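Haloacid dehalogenase-like hydrolase (Salmonella enterica subsp. enterica serovar Typhi, PDB 4EZE) probably hydrolyses O-phosphoserine to serine and phosphate, the last step of serine biosynthesis, as a magnesium-dependent phosphatase of the haloacid dehalogenase superfamily. Local coordinates at residues A199-G204 with Y220-T225; I111-D116 with I266-G271; A245-T250 with L275-H280; A169-V174 with D206-R211; F119-G124 with R177-P182. All blocks are in the same frame, centred on the assembly; numbering follows the deposited sequence.

Interaction 1 of 5, residues A199-G204 with Y220-T225; sequences AIISGG and YAFSNT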
# COMPACT_ATOMS: atom_id res chain seq x y z
N ALA A 199 -0.36 -10.82 -1.59
CA ALA A 199 -1.21 -11.01 -0.43
C ALA A 199 -2.03 -9.74 -0.16
O ALA A 199 -1.55 -8.63 -0.37
CB ALA A 199 -0.36 -11.34 0.79
N ILE A 200 -3.26 -9.93 0.30
CA ILE A 200 -3.95 -8.87 1.01
C ILE A 200 -3.89 -9.16 2.49
O ILE A 200 -4.18 -10.28 2.91
CB ILE A 200 -5.42 -8.74 0.58
CG1 ILE A 200 -5.47 -8.01 -0.76
CG2 ILE A 200 -6.22 -7.95 1.61
CD1 ILE A 200 -6.86 -7.63 -1.15
N ILE A 201 -3.50 -8.16 3.28
CA ILE A 201 -3.52 -8.28 4.73
C ILE A 201 -4.19 -7.04 5.29
O ILE A 201 -3.71 -5.93 5.06
CB ILE A 201 -2.11 -8.42 5.32
CG1 ILE A 201 -1.39 -9.63 4.71
CG2 ILE A 201 -2.19 -8.59 6.83
CD1 ILE A 201 0.02 -9.86 5.26
N SER A 202 -5.30 -7.22 6.01
CA SER A 202 -6.22 -6.14 6.31
C SER A 202 -7.07 -6.35 7.58
O SER A 202 -7.42 -7.50 7.91
CB SER A 202 -7.20 -6.00 5.13
OG SER A 202 -8.38 -5.30 5.52
N GLY A 203 -7.43 -5.25 8.23
CA GLY A 203 -8.37 -5.24 9.37
C GLY A 203 -9.84 -5.28 8.96
O GLY A 203 -10.72 -5.16 9.80
N GLY A 204 -10.10 -5.48 7.66
CA GLY A 204 -11.46 -5.47 7.13
C GLY A 204 -12.18 -6.81 7.18
O GLY A 204 -11.69 -7.76 7.78
N TYR A 220 -2.64 -14.94 -1.61
CA TYR A 220 -3.12 -14.99 -0.22
C TYR A 220 -4.02 -13.82 0.13
O TYR A 220 -4.03 -12.79 -0.55
CB TYR A 220 -1.94 -15.05 0.75
CG TYR A 220 -1.02 -16.21 0.47
CD1 TYR A 220 -1.26 -17.45 1.03
CD2 TYR A 220 0.05 -16.08 -0.41
CE1 TYR A 220 -0.44 -18.53 0.76
CE2 TYR A 220 0.88 -17.15 -0.70
CZ TYR A 220 0.62 -18.37 -0.11
OH TYR A 220 1.42 -19.46 -0.37
N ALA A 221 -4.73 -13.97 1.24
CA ALA A 221 -5.69 -12.98 1.67
C ALA A 221 -6.05 -13.31 3.12
O ALA A 221 -6.36 -14.44 3.44
CB ALA A 221 -6.93 -13.02 0.78
N PHE A 222 -5.95 -12.33 4.00
CA PHE A 222 -6.14 -12.54 5.42
C PHE A 222 -6.84 -11.30 5.94
O PHE A 222 -6.44 -10.22 5.58
CB PHE A 222 -4.78 -12.61 6.14
CG PHE A 222 -3.90 -13.72 5.66
CD1 PHE A 222 -4.07 -15.01 6.15
CD2 PHE A 222 -2.90 -13.47 4.73
CE1 PHE A 222 -3.25 -16.04 5.71
CE2 PHE A 222 -2.09 -14.50 4.27
CZ PHE A 222 -2.26 -15.79 4.77
N SER A 223 -7.85 -11.45 6.79
CA SER A 223 -8.39 -10.28 7.48
C SER A 223 -9.13 -10.73 8.72
O SER A 223 -8.96 -11.88 9.17
CB SER A 223 -9.31 -9.48 6.55
OG SER A 223 -10.44 -10.26 6.18
N ASN A 224 -9.94 -9.83 9.28
CA ASN A 224 -10.85 -10.26 10.35
C ASN A 224 -11.93 -11.14 9.76
O ASN A 224 -12.22 -11.06 8.56
CB ASN A 224 -11.52 -9.07 11.00
CG ASN A 224 -10.63 -8.39 11.99
OD1 ASN A 224 -10.24 -8.97 12.98
ND2 ASN A 224 -10.32 -7.11 11.73
N THR A 225 -12.52 -11.99 10.58
CA THR A 225 -13.56 -12.85 10.08
C THR A 225 -14.83 -12.56 10.86
O THR A 225 -14.83 -12.60 12.09
CB THR A 225 -13.19 -14.35 10.19
OG1 THR A 225 -11.80 -14.53 9.88
CG2 THR A 225 -14.02 -15.17 9.21

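Interaction 2 of 5, residues I111-D116 with I266-G271; sequences IAFDMD and IACGDG. With NA (sodium ion), chain D.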
# COMPACT_ATOMS: atom_id res chain seq x y z
N ILE A 111 4.58 -9.48 -2.01
CA ILE A 111 4.11 -8.12 -1.95
C ILE A 111 2.77 -8.19 -1.28
O ILE A 111 1.85 -8.80 -1.82
CB ILE A 111 3.94 -7.52 -3.35
CG1 ILE A 111 5.20 -7.71 -4.17
CG2 ILE A 111 3.64 -6.03 -3.27
CD1 ILE A 111 5.36 -6.65 -5.23
N ALA A 112 2.67 -7.59 -0.08
CA ALA A 112 1.42 -7.54 0.67
C ALA A 112 0.75 -6.17 0.48
O ALA A 112 1.44 -5.14 0.46
CB ALA A 112 1.69 -7.77 2.15
N PHE A 113 -0.57 -6.17 0.36
CA PHE A 113 -1.36 -4.92 0.28
C PHE A 113 -2.40 -4.83 1.39
O PHE A 113 -3.12 -5.78 1.62
CB PHE A 113 -2.14 -4.87 -1.02
CG PHE A 113 -1.29 -4.81 -2.25
CD1 PHE A 113 -0.88 -3.59 -2.77
CD2 PHE A 113 -0.94 -5.98 -2.91
CE1 PHE A 113 -0.13 -3.54 -3.92
CE2 PHE A 113 -0.18 -5.94 -4.07
CZ PHE A 113 0.23 -4.71 -4.58
N ASP A 114 -2.49 -3.69 2.06
CA ASP A 114 -3.66 -3.43 2.90
C ASP A 114 -4.84 -3.39 1.92
O ASP A 114 -4.63 -3.23 0.72
CB ASP A 114 -3.50 -2.07 3.60
CG ASP A 114 -4.61 -1.79 4.62
OD1 ASP A 114 -5.39 -2.71 4.91
OD2 ASP A 114 -4.69 -0.65 5.14
N MET A 115 -6.07 -3.51 2.42
CA MET A 115 -7.23 -3.47 1.52
C MET A 115 -7.77 -2.04 1.37
O MET A 115 -7.58 -1.41 0.32
CB MET A 115 -8.34 -4.43 1.97
CG MET A 115 -9.67 -4.23 1.24
SD MET A 115 -10.77 -5.67 1.45
CE MET A 115 -11.07 -5.65 3.22
N ASP A 116 -8.44 -1.54 2.40
CA ASP A 116 -9.13 -0.26 2.27
C ASP A 116 -8.18 0.90 1.97
O ASP A 116 -7.17 1.07 2.63
CB ASP A 116 -9.94 0.05 3.53
CG ASP A 116 -11.10 -0.91 3.74
OD1 ASP A 116 -11.64 -1.44 2.74
OD2 ASP A 116 -11.46 -1.14 4.91
N ILE A 266 7.87 -6.90 0.21
CA ILE A 266 7.29 -5.59 -0.05
C ILE A 266 5.84 -5.54 0.53
O ILE A 266 5.03 -6.44 0.28
CB ILE A 266 7.25 -5.33 -1.56
CG1 ILE A 266 8.66 -5.27 -2.15
CG2 ILE A 266 6.46 -4.08 -1.89
CD1 ILE A 266 8.65 -5.45 -3.65
N ALA A 267 5.55 -4.50 1.32
CA ALA A 267 4.21 -4.25 1.88
C ALA A 267 3.79 -2.82 1.55
O ALA A 267 4.61 -1.91 1.59
CB ALA A 267 4.21 -4.43 3.38
N CYS A 268 2.51 -2.62 1.21
CA CYS A 268 1.99 -1.30 0.81
C CYS A 268 0.79 -0.96 1.68
O CYS A 268 -0.05 -1.82 1.93
CB CYS A 268 1.46 -1.35 -0.62
SG CYS A 268 2.61 -1.98 -1.86
N GLY A 269 0.68 0.28 2.13
CA GLY A 269 -0.45 0.68 2.97
C GLY A 269 -0.56 2.19 3.02
O GLY A 269 0.35 2.90 2.58
N ASP A 270 -1.68 2.68 3.54
CA ASP A 270 -1.96 4.10 3.63
C ASP A 270 -2.10 4.61 5.08
O ASP A 270 -1.90 5.81 5.33
CB ASP A 270 -3.29 4.38 2.97
CG ASP A 270 -4.44 3.78 3.75
OD1 ASP A 270 -4.49 2.53 3.86
OD2 ASP A 270 -5.27 4.55 4.29
N GLY A 271 -2.46 3.74 6.02
CA GLY A 271 -2.90 4.18 7.38
C GLY A 271 -2.04 3.76 8.56
O GLY A 271 -1.23 2.83 8.46
NA NA D . -6.08 1.08 4.81
O HOH W 1 -5.58 1.67 6.78
O HOH W 2 -7.88 2.62 5.68

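Interaction 3 of 5, residues A245-T250 with L275-H280; sequences ANKKQT and LPMLEH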
# COMPACT_ATOMS: atom_id res chain seq x y z
N ALA A 245 -0.67 -4.87 15.06
CA ALA A 245 0.39 -5.82 15.37
C ALA A 245 0.11 -7.19 14.72
O ALA A 245 1.03 -7.88 14.24
CB ALA A 245 0.55 -5.93 16.88
N ASN A 246 -1.15 -7.58 14.65
CA ASN A 246 -1.45 -8.83 13.95
C ASN A 246 -1.27 -8.82 12.43
O ASN A 246 -1.11 -9.87 11.81
CB ASN A 246 -2.81 -9.37 14.33
CG ASN A 246 -2.72 -10.43 15.40
OD1 ASN A 246 -3.66 -10.67 16.16
ND2 ASN A 246 -1.56 -11.08 15.47
N LYS A 247 -1.31 -7.63 11.83
CA LYS A 247 -1.10 -7.55 10.40
C LYS A 247 0.37 -7.82 10.12
O LYS A 247 0.73 -8.57 9.21
CB LYS A 247 -1.58 -6.21 9.85
CG LYS A 247 -3.08 -6.20 9.58
CD LYS A 247 -3.63 -4.80 9.59
CE LYS A 247 -3.26 -4.06 8.32
NZ LYS A 247 -3.75 -2.66 8.43
N LYS A 248 1.22 -7.23 10.94
CA LYS A 248 2.64 -7.52 10.88
C LYS A 248 2.90 -9.02 11.09
O LYS A 248 3.58 -9.68 10.30
CB LYS A 248 3.37 -6.70 11.95
CG LYS A 248 4.74 -7.26 12.28
CD LYS A 248 5.53 -6.34 13.16
CE LYS A 248 6.91 -6.93 13.42
NZ LYS A 248 7.59 -6.07 14.42
N GLN A 249 2.33 -9.57 12.15
CA GLN A 249 2.57 -10.96 12.51
C GLN A 249 2.11 -11.94 11.42
O GLN A 249 2.74 -12.97 11.19
CB GLN A 249 1.87 -11.28 13.83
CG GLN A 249 2.28 -12.63 14.40
CD GLN A 249 3.74 -12.62 14.80
OE1 GLN A 249 4.16 -11.80 15.63
NE2 GLN A 249 4.53 -13.51 14.22
N THR A 250 1.00 -11.62 10.77
CA THR A 250 0.54 -12.38 9.60
C THR A 250 1.60 -12.29 8.49
O THR A 250 1.89 -13.27 7.82
CB THR A 250 -0.78 -11.81 9.08
OG1 THR A 250 -1.72 -11.75 10.16
CG2 THR A 250 -1.37 -12.65 7.95
N LEU A 275 1.49 0.80 9.86
CA LEU A 275 2.90 1.08 10.20
C LEU A 275 3.76 -0.14 10.63
O LEU A 275 4.87 -0.33 10.12
CB LEU A 275 3.02 2.20 11.22
CG LEU A 275 2.82 3.61 10.65
CD1 LEU A 275 2.75 4.63 11.77
CD2 LEU A 275 3.95 3.99 9.70
N PRO A 276 3.26 -0.96 11.57
CA PRO A 276 4.07 -2.10 12.02
C PRO A 276 4.42 -3.00 10.85
O PRO A 276 5.58 -3.38 10.68
CB PRO A 276 3.14 -2.80 12.99
CG PRO A 276 2.36 -1.68 13.58
CD PRO A 276 2.09 -0.74 12.45
N MET A 277 3.41 -3.31 10.05
CA MET A 277 3.60 -4.10 8.85
C MET A 277 4.53 -3.45 7.82
O MET A 277 5.36 -4.11 7.21
CB MET A 277 2.25 -4.39 8.21
CG MET A 277 2.32 -5.25 6.97
SD MET A 277 0.68 -5.71 6.38
CE MET A 277 0.21 -4.22 5.49
N LEU A 278 4.41 -2.15 7.62
CA LEU A 278 5.28 -1.50 6.63
C LEU A 278 6.71 -1.32 7.16
O LEU A 278 7.68 -1.36 6.39
CB LEU A 278 4.74 -0.13 6.22
CG LEU A 278 3.33 -0.03 5.65
CD1 LEU A 278 3.04 1.44 5.41
CD2 LEU A 278 3.24 -0.78 4.34
N GLU A 279 6.82 -1.10 8.47
CA GLU A 279 8.14 -0.92 9.06
C GLU A 279 8.88 -2.24 9.07
O GLU A 279 10.09 -2.28 8.90
CB GLU A 279 8.06 -0.34 10.45
CG GLU A 279 7.87 1.17 10.45
CD GLU A 279 7.51 1.72 11.82
OE1 GLU A 279 8.03 2.80 12.18
OE2 GLU A 279 6.71 1.08 12.53
N HIS A 280 8.14 -3.32 9.23
CA HIS A 280 8.75 -4.64 9.19
C HIS A 280 9.21 -5.03 7.77
O HIS A 280 10.28 -5.57 7.60
CB HIS A 280 7.82 -5.70 9.74
CG HIS A 280 8.28 -7.09 9.48
ND1 HIS A 280 9.20 -7.73 10.27
CD2 HIS A 280 7.97 -7.96 8.48
CE1 HIS A 280 9.43 -8.94 9.79
NE2 HIS A 280 8.69 -9.11 8.71
O HOH W 3 7.32 -3.55 12.64
O HOH W 4 9.98 -6.16 12.49

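Interaction 4 of 5, residues A169-V174 with D206-R211; sequences AVLNAV and DIFTQR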
# COMPACT_ATOMS: atom_id res chain seq x y z
N ALA A 169 -26.27 -10.37 0.34
CA ALA A 169 -26.43 -9.78 -0.99
C ALA A 169 -26.11 -8.28 -1.03
O ALA A 169 -25.63 -7.76 -2.04
CB ALA A 169 -27.84 -10.05 -1.50
N VAL A 170 -26.40 -7.58 0.06
CA VAL A 170 -26.08 -6.17 0.15
C VAL A 170 -24.54 -6.02 0.17
O VAL A 170 -23.95 -5.23 -0.58
CB VAL A 170 -26.70 -5.56 1.41
CG1 VAL A 170 -26.16 -4.16 1.68
CG2 VAL A 170 -28.21 -5.54 1.28
N LEU A 171 -23.91 -6.83 1.03
CA LEU A 171 -22.46 -6.88 1.15
C LEU A 171 -21.79 -7.21 -0.17
O LEU A 171 -20.82 -6.55 -0.57
CB LEU A 171 -22.10 -7.95 2.17
CG LEU A 171 -22.50 -7.70 3.61
CD1 LEU A 171 -22.27 -8.97 4.41
CD2 LEU A 171 -21.70 -6.55 4.21
N ASN A 172 -22.28 -8.23 -0.86
CA ASN A 172 -21.71 -8.61 -2.13
C ASN A 172 -21.85 -7.47 -3.12
O ASN A 172 -20.93 -7.19 -3.89
CB ASN A 172 -22.37 -9.87 -2.67
CG ASN A 172 -21.84 -11.13 -2.03
OD1 ASN A 172 -20.68 -11.20 -1.65
ND2 ASN A 172 -22.69 -12.13 -1.91
N ALA A 173 -23.00 -6.82 -3.10
CA ALA A 173 -23.25 -5.70 -3.99
C ALA A 173 -22.30 -4.55 -3.68
O ALA A 173 -21.79 -3.91 -4.58
CB ALA A 173 -24.68 -5.24 -3.87
N VAL A 174 -22.09 -4.29 -2.40
CA VAL A 174 -21.18 -3.23 -1.99
C VAL A 174 -19.77 -3.56 -2.44
O VAL A 174 -19.04 -2.70 -2.91
CB VAL A 174 -21.21 -3.03 -0.48
CG1 VAL A 174 -20.16 -2.02 -0.07
CG2 VAL A 174 -22.57 -2.58 -0.04
N ASP A 206 -13.80 -10.40 5.93
CA ASP A 206 -13.34 -11.50 5.11
C ASP A 206 -14.19 -11.65 3.87
O ASP A 206 -13.74 -12.19 2.85
CB ASP A 206 -13.38 -12.81 5.89
CG ASP A 206 -14.77 -13.11 6.46
OD1 ASP A 206 -15.25 -12.39 7.38
OD2 ASP A 206 -15.38 -14.10 6.01
N ILE A 207 -15.45 -11.25 3.93
CA ILE A 207 -16.26 -11.44 2.74
C ILE A 207 -15.67 -10.61 1.62
O ILE A 207 -15.54 -11.08 0.50
CB ILE A 207 -17.74 -11.13 2.96
CG1 ILE A 207 -18.55 -11.57 1.75
CG2 ILE A 207 -17.95 -9.66 3.23
CD1 ILE A 207 -20.03 -11.46 1.93
N PHE A 208 -15.30 -9.37 1.93
CA PHE A 208 -14.64 -8.53 0.95
C PHE A 208 -13.26 -9.03 0.56
O PHE A 208 -12.92 -9.08 -0.61
CB PHE A 208 -14.50 -7.11 1.49
CG PHE A 208 -15.75 -6.32 1.44
CD1 PHE A 208 -16.88 -6.76 2.08
CD2 PHE A 208 -15.80 -5.12 0.77
CE1 PHE A 208 -18.03 -6.04 2.04
CE2 PHE A 208 -16.95 -4.39 0.73
CZ PHE A 208 -18.08 -4.86 1.37
N THR A 209 -12.48 -9.42 1.56
CA THR A 209 -11.11 -9.83 1.32
C THR A 209 -10.98 -11.06 0.45
O THR A 209 -10.21 -11.09 -0.49
CB THR A 209 -10.41 -10.12 2.65
OG1 THR A 209 -10.38 -8.93 3.43
CG2 THR A 209 -9.00 -10.58 2.41
N GLN A 210 -11.77 -12.08 0.76
CA GLN A 210 -11.74 -13.30 -0.02
C GLN A 210 -12.25 -13.07 -1.43
O GLN A 210 -11.71 -13.59 -2.39
CB GLN A 210 -12.51 -14.42 0.68
CG GLN A 210 -11.90 -14.82 2.00
CD GLN A 210 -10.41 -15.05 1.91
OE1 GLN A 210 -9.92 -15.63 0.95
NE2 GLN A 210 -9.69 -14.59 2.91
N ARG A 211 -13.30 -12.27 -1.54
CA ARG A 211 -13.89 -11.96 -2.82
C ARG A 211 -12.90 -11.23 -3.71
O ARG A 211 -12.77 -11.52 -4.90
CB ARG A 211 -15.15 -11.12 -2.60
CG ARG A 211 -16.15 -11.17 -3.72
CD ARG A 211 -17.52 -10.74 -3.22
NE ARG A 211 -18.34 -10.19 -4.29
CZ ARG A 211 -19.26 -10.87 -4.95
NH1 ARG A 211 -19.48 -12.14 -4.66
NH2 ARG A 211 -19.95 -10.28 -5.91

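Interaction 5 of 5, residues F119-G124 with R177-P182; sequences FIAEEG and RMTLSP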
# COMPACT_ATOMS: atom_id res chain seq x y z
N PHE A 119 -5.44 -1.24 -1.69
CA PHE A 119 -5.78 -2.08 -2.84
C PHE A 119 -7.04 -1.57 -3.53
O PHE A 119 -7.14 -1.58 -4.75
CB PHE A 119 -5.97 -3.51 -2.39
CG PHE A 119 -5.94 -4.50 -3.51
CD1 PHE A 119 -4.73 -5.06 -3.94
CD2 PHE A 119 -7.13 -4.91 -4.12
CE1 PHE A 119 -4.70 -5.99 -4.97
CE2 PHE A 119 -7.11 -5.85 -5.15
CZ PHE A 119 -5.90 -6.39 -5.58
N ILE A 120 -8.00 -1.09 -2.75
CA ILE A 120 -9.22 -0.49 -3.31
C ILE A 120 -9.25 0.95 -2.87
O ILE A 120 -8.66 1.28 -1.85
CB ILE A 120 -10.50 -1.23 -2.86
CG1 ILE A 120 -10.61 -1.27 -1.33
CG2 ILE A 120 -10.52 -2.65 -3.40
CD1 ILE A 120 -11.95 -1.79 -0.85
N ALA A 121 -9.90 1.83 -3.64
CA ALA A 121 -9.92 3.24 -3.23
C ALA A 121 -10.81 3.47 -2.01
O ALA A 121 -10.60 4.42 -1.23
CB ALA A 121 -10.36 4.13 -4.39
N GLU A 122 -11.78 2.58 -1.80
CA GLU A 122 -12.80 2.87 -0.79
C GLU A 122 -12.55 2.29 0.60
O GLU A 122 -11.58 1.55 0.83
CB GLU A 122 -14.19 2.43 -1.30
CG GLU A 122 -14.60 3.04 -2.64
CD GLU A 122 -14.15 2.23 -3.83
OE1 GLU A 122 -13.42 1.23 -3.61
OE2 GLU A 122 -14.51 2.58 -4.97
N GLU A 123 -13.42 2.65 1.52
CA GLU A 123 -13.43 2.08 2.85
C GLU A 123 -14.64 1.16 3.00
O GLU A 123 -15.76 1.61 3.22
CB GLU A 123 -13.51 3.17 3.90
CG GLU A 123 -12.32 4.10 4.00
CD GLU A 123 -11.19 3.52 4.83
OE1 GLU A 123 -11.41 3.24 6.02
OE2 GLU A 123 -10.06 3.38 4.29
N GLY A 124 -14.41 -0.15 2.91
CA GLY A 124 -15.47 -1.15 2.89
C GLY A 124 -16.59 -0.96 3.90
O GLY A 124 -17.75 -0.91 3.53
N ARG A 177 -19.18 -2.94 -6.25
CA ARG A 177 -18.96 -1.57 -6.71
C ARG A 177 -17.66 -0.91 -6.22
O ARG A 177 -17.40 0.25 -6.52
CB ARG A 177 -20.19 -0.70 -6.44
CG ARG A 177 -20.47 -0.41 -5.00
CD ARG A 177 -21.50 0.68 -4.89
NE ARG A 177 -21.44 1.35 -3.59
CZ ARG A 177 -22.29 1.11 -2.61
NH1 ARG A 177 -23.27 0.24 -2.78
NH2 ARG A 177 -22.17 1.76 -1.46
N MET A 178 -16.87 -1.65 -5.45
CA MET A 178 -15.57 -1.16 -5.00
C MET A 178 -14.63 -1.04 -6.19
O MET A 178 -14.73 -1.82 -7.12
CB MET A 178 -14.97 -2.11 -3.96
CG MET A 178 -15.71 -2.15 -2.65
SD MET A 178 -16.16 -0.52 -2.06
CE MET A 178 -16.31 -0.84 -0.31
N THR A 179 -13.72 -0.08 -6.17
CA THR A 179 -12.83 0.10 -7.31
C THR A 179 -11.38 -0.17 -6.98
O THR A 179 -10.84 0.34 -5.99
CB THR A 179 -12.96 1.51 -7.92
OG1 THR A 179 -13.01 2.47 -6.87
CG2 THR A 179 -14.26 1.61 -8.73
N LEU A 180 -10.77 -1.02 -7.80
CA LEU A 180 -9.34 -1.25 -7.78
C LEU A 180 -8.61 0.07 -7.82
O LEU A 180 -9.00 0.96 -8.57
CB LEU A 180 -8.96 -2.01 -9.03
CG LEU A 180 -7.78 -2.89 -8.75
CD1 LEU A 180 -8.03 -3.42 -7.36
CD2 LEU A 180 -7.67 -4.03 -9.75
N SER A 181 -7.56 0.21 -7.01
CA SER A 181 -6.71 1.41 -7.05
C SER A 181 -5.93 1.35 -8.35
O SER A 181 -5.55 0.26 -8.78
CB SER A 181 -5.73 1.45 -5.88
OG SER A 181 -6.35 1.93 -4.69
N PRO A 182 -5.69 2.52 -8.96
CA PRO A 182 -5.03 2.67 -10.25
C PRO A 182 -3.68 1.95 -10.35
O PRO A 182 -2.86 2.03 -9.44
CB PRO A 182 -4.82 4.20 -10.39
CG PRO A 182 -5.26 4.82 -9.09
CD PRO A 182 -6.09 3.82 -8.36

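Interaction 1 of 5, residues A199-G204 with Y220-T225
With CG of N224 turned anti to its own carbonyl carbon (chi1 -79°), the side-chain amide swings back to the 199-204 segment, and ND2 donates to G203 O at 2.8 Å. The oxygen lies in the amide plane of N224, whereas ND2 stands well above the carbonyl plane of G203. The other end of the amide is held as well, since N224 OD1 accepts from M242 N, so the group is fixed in rotation. F222 CG has the same first-torsion setting (-60°), which lays the ring alongside I201, the two side chains pointing the same way with I201 CG1 4.1 Å from F222 CD2. The backbones themselves pair as two parallel strands running in step, their bonds alternating in direction: I200 N donates to Y220 O (3.1 Å), F222 N to I200 O (2.9 Å) and S202 N to F222 O (3.2 Å). They are the two strands of a beta-alpha-beta unit whose crossover is helix 206-216; strand 220-224 forms one margin of the Rossmann-like parallel sheet of the HAD fold. Beyond S202 the chain turns a corner. There S202 OG accepts from G204 N at 2.8 Å, an ST turn close to the predicted nucleophile D114, while N224 N reaches G204 O only through a weak bond. On the face bearing I201 and F222, A199 CB rests 4.0 Å from Y220 CB, and helix 244-258 covers this side.

Interaction 2 of 5, residues I111-D116 with I266-G271
D114 OD2 and D270 OD1 reach a common sodium ion from the ends of neighbouring strands. The metal lies 2.2 Å from D114 OD2. Its distance to D270 OD1 is 2.4 Å. The backbone oxygen of D116 supplies a third protein ligand, and two waters complete the observed set of five. The carboxylate planes of D114 and D270 are turned only 20° from parallel, and the shared cation draws D114 OD2 and D270 OD1 together with no bond between them. D114 has CG anti to the backbone N (chi1 -174°), which sends OD2 to the metal and leaves OD1 to accept from M115 N at 2.7 Å, from above the carboxylate plane. The side chain of D116 turns aside, its OD1 taking the N-H of G124. Outward from the metal, the strands pair in parallel: D114 N donates to C268 O at 3.1 Å in a nearly straight bond (171°), followed by C268 N to A112 O and A112 N to I266 O. Packing takes over on the face carrying I111, F113 and C268. C268 SG lies oblique to the F113 ring, 3.8 Å from CE1 of F113, and I111 and I266 run side by side with their CG2 methyls 3.7 Å apart. D114 and D116 after strand 110-113, predicted nucleophile and proton donor, form with D270 after strand 265-269 the DxD metal site of HAD phosphatases; sodium here probably takes the place of magnesium.

Interaction 3 of 5, residues A245-T250 with L275-H280
K248 and M277 mark the closest approach of two helical segments whose axes come within 7.6 Å, with an angle of 35° between their N-to-C directions; the CA atoms of K248 and M277 are just 4.1 Å apart. So tight a passage leaves CB of K248 packed on the backbone of 275-280, 3.9 Å from M277 N, and beside CB of P276. From there the lysine runs extended, its CG anti to the backbone N (chi1 161°), and crosses H280 at about a right angle, CE 4.0 Å from H280 ND1. Its NZ makes no direct bond across the contact but donates to two waters. One water donates on to P276 O (2.6 Å), and the other meets H280 ND1 in the plane of the imidazole. On the inner side M277 SD settles 4.0 Å from K247 O. K247 itself turns to D274 in a salt bridge near D114, while I201 of strand 197-202 lies beneath K247 and M277, and helix 291-296 flanks L275 and L278.

Interaction 4 of 5, residues A169-V174 with D206-R211
Apolar contacts join the inner faces of helices 168-176 and 206-216, where L171 meets I207 and F208, and V174 meets F208. The segment axes stay 10.1 Å apart and cross at -47°, a spacing bridged mainly by side chains. I207 CD1 reaches L171 CB at 4.1 Å, the two side chains crossing at about a right angle; CG1 of I207 is anti to the backbone N (chi1 -171°), which carries its terminal methyl across to the other helix. V174 CG1 comes to the edge of the F208 ring, in its plane and 3.8 Å from CZ of F208. The backbone oxygen of L171 lies oblique to the same ring, and I128 of helix 124-131 closes in on L171, V174 and F208.

The polar contact is a stack. The amide of N172 lies over one face of the R211 guanidinium, the planes 28° apart and N172 CG offset toward the rim, 3.7 Å above the guanidinium plane. N172 OD1 approaches R211 NH1 to 3.4 Å, but the angle is poor for a hydrogen bond. R211 gets there on a chain extended from CG to NE, and its NH2 forms a salt bridge with D176, farther along the helix that carries N172. The helical cap thus meets the Rossmann-like core through shape and stacking, without a hydrogen bond between the segments; the dipole of the amide probably helps to hold N172 OD1 near the positive charge, and the charged pairing lies one turn on, at D176.

Interaction 5 of 5, residues F119-G124 with R177-P182
The carboxylate of E122 grips T179 N. T179 N donates to E122 OE1 at 2.9 Å, nearly straight (164°) and on the syn side of the carboxylate, 16° out of its plane. A weaker branch of the same N-H goes to OE2; the T179 hydroxyl also points to OE2, at a distance too short to be trusted in detail. A bend at chi2 of E122 (88°) curls the acid back toward T179, so that the two side chains cross at about a right angle. The backbones add two bonds around I120 and L180: A121 N to T179 O and S181 N to F119 O, both 2.9 Å. These loops probably form the linkers between core and cap, as in HAD phosphatases with an inserted helical cap: 119-124 leads from helix 115-119 into helix 124-131, while the loop 177-182 brings the chain back from helix 168-176 toward the core, so their pairing ties the outgoing and returning connections together. M178 slides past E122 in the opposite direction, with SD 3.6 Å from E122 CB, and its CE methyl presses on G124 CA at 3.3 Å; F208 covers the same methionine from helix 206-216. At the other end L180 CD1 lies oblique to the F119 ring, 3.4 Å from CE2 of F119, and the F119 ring also meets F113 edge-to-face. S181 OG turns to T118 O.

Interactions 1 and 2 share one parallel sheet, joined where strand 197-202 pairs with strand 110-113. Interaction 2 is the most deeply buried, near the centre of the chain, and combines strand pairing with metal coordination; interaction 1 is partly buried toward the sheet margin, relying on backbone bonds and a side-chain amide bond from N224. Interaction 3 packs helices over that sheet, with M277 on the inner side and a water-bridged lysine on the outer. Interaction 4 sets a cap helix on a core helix through apolar and stacked side chains, whereas interaction 5 pairs the two connecting loops through backbone and carboxylate bonds. F208 and M178 connect these two, while G124 and D116 link interaction 5 to the metal site.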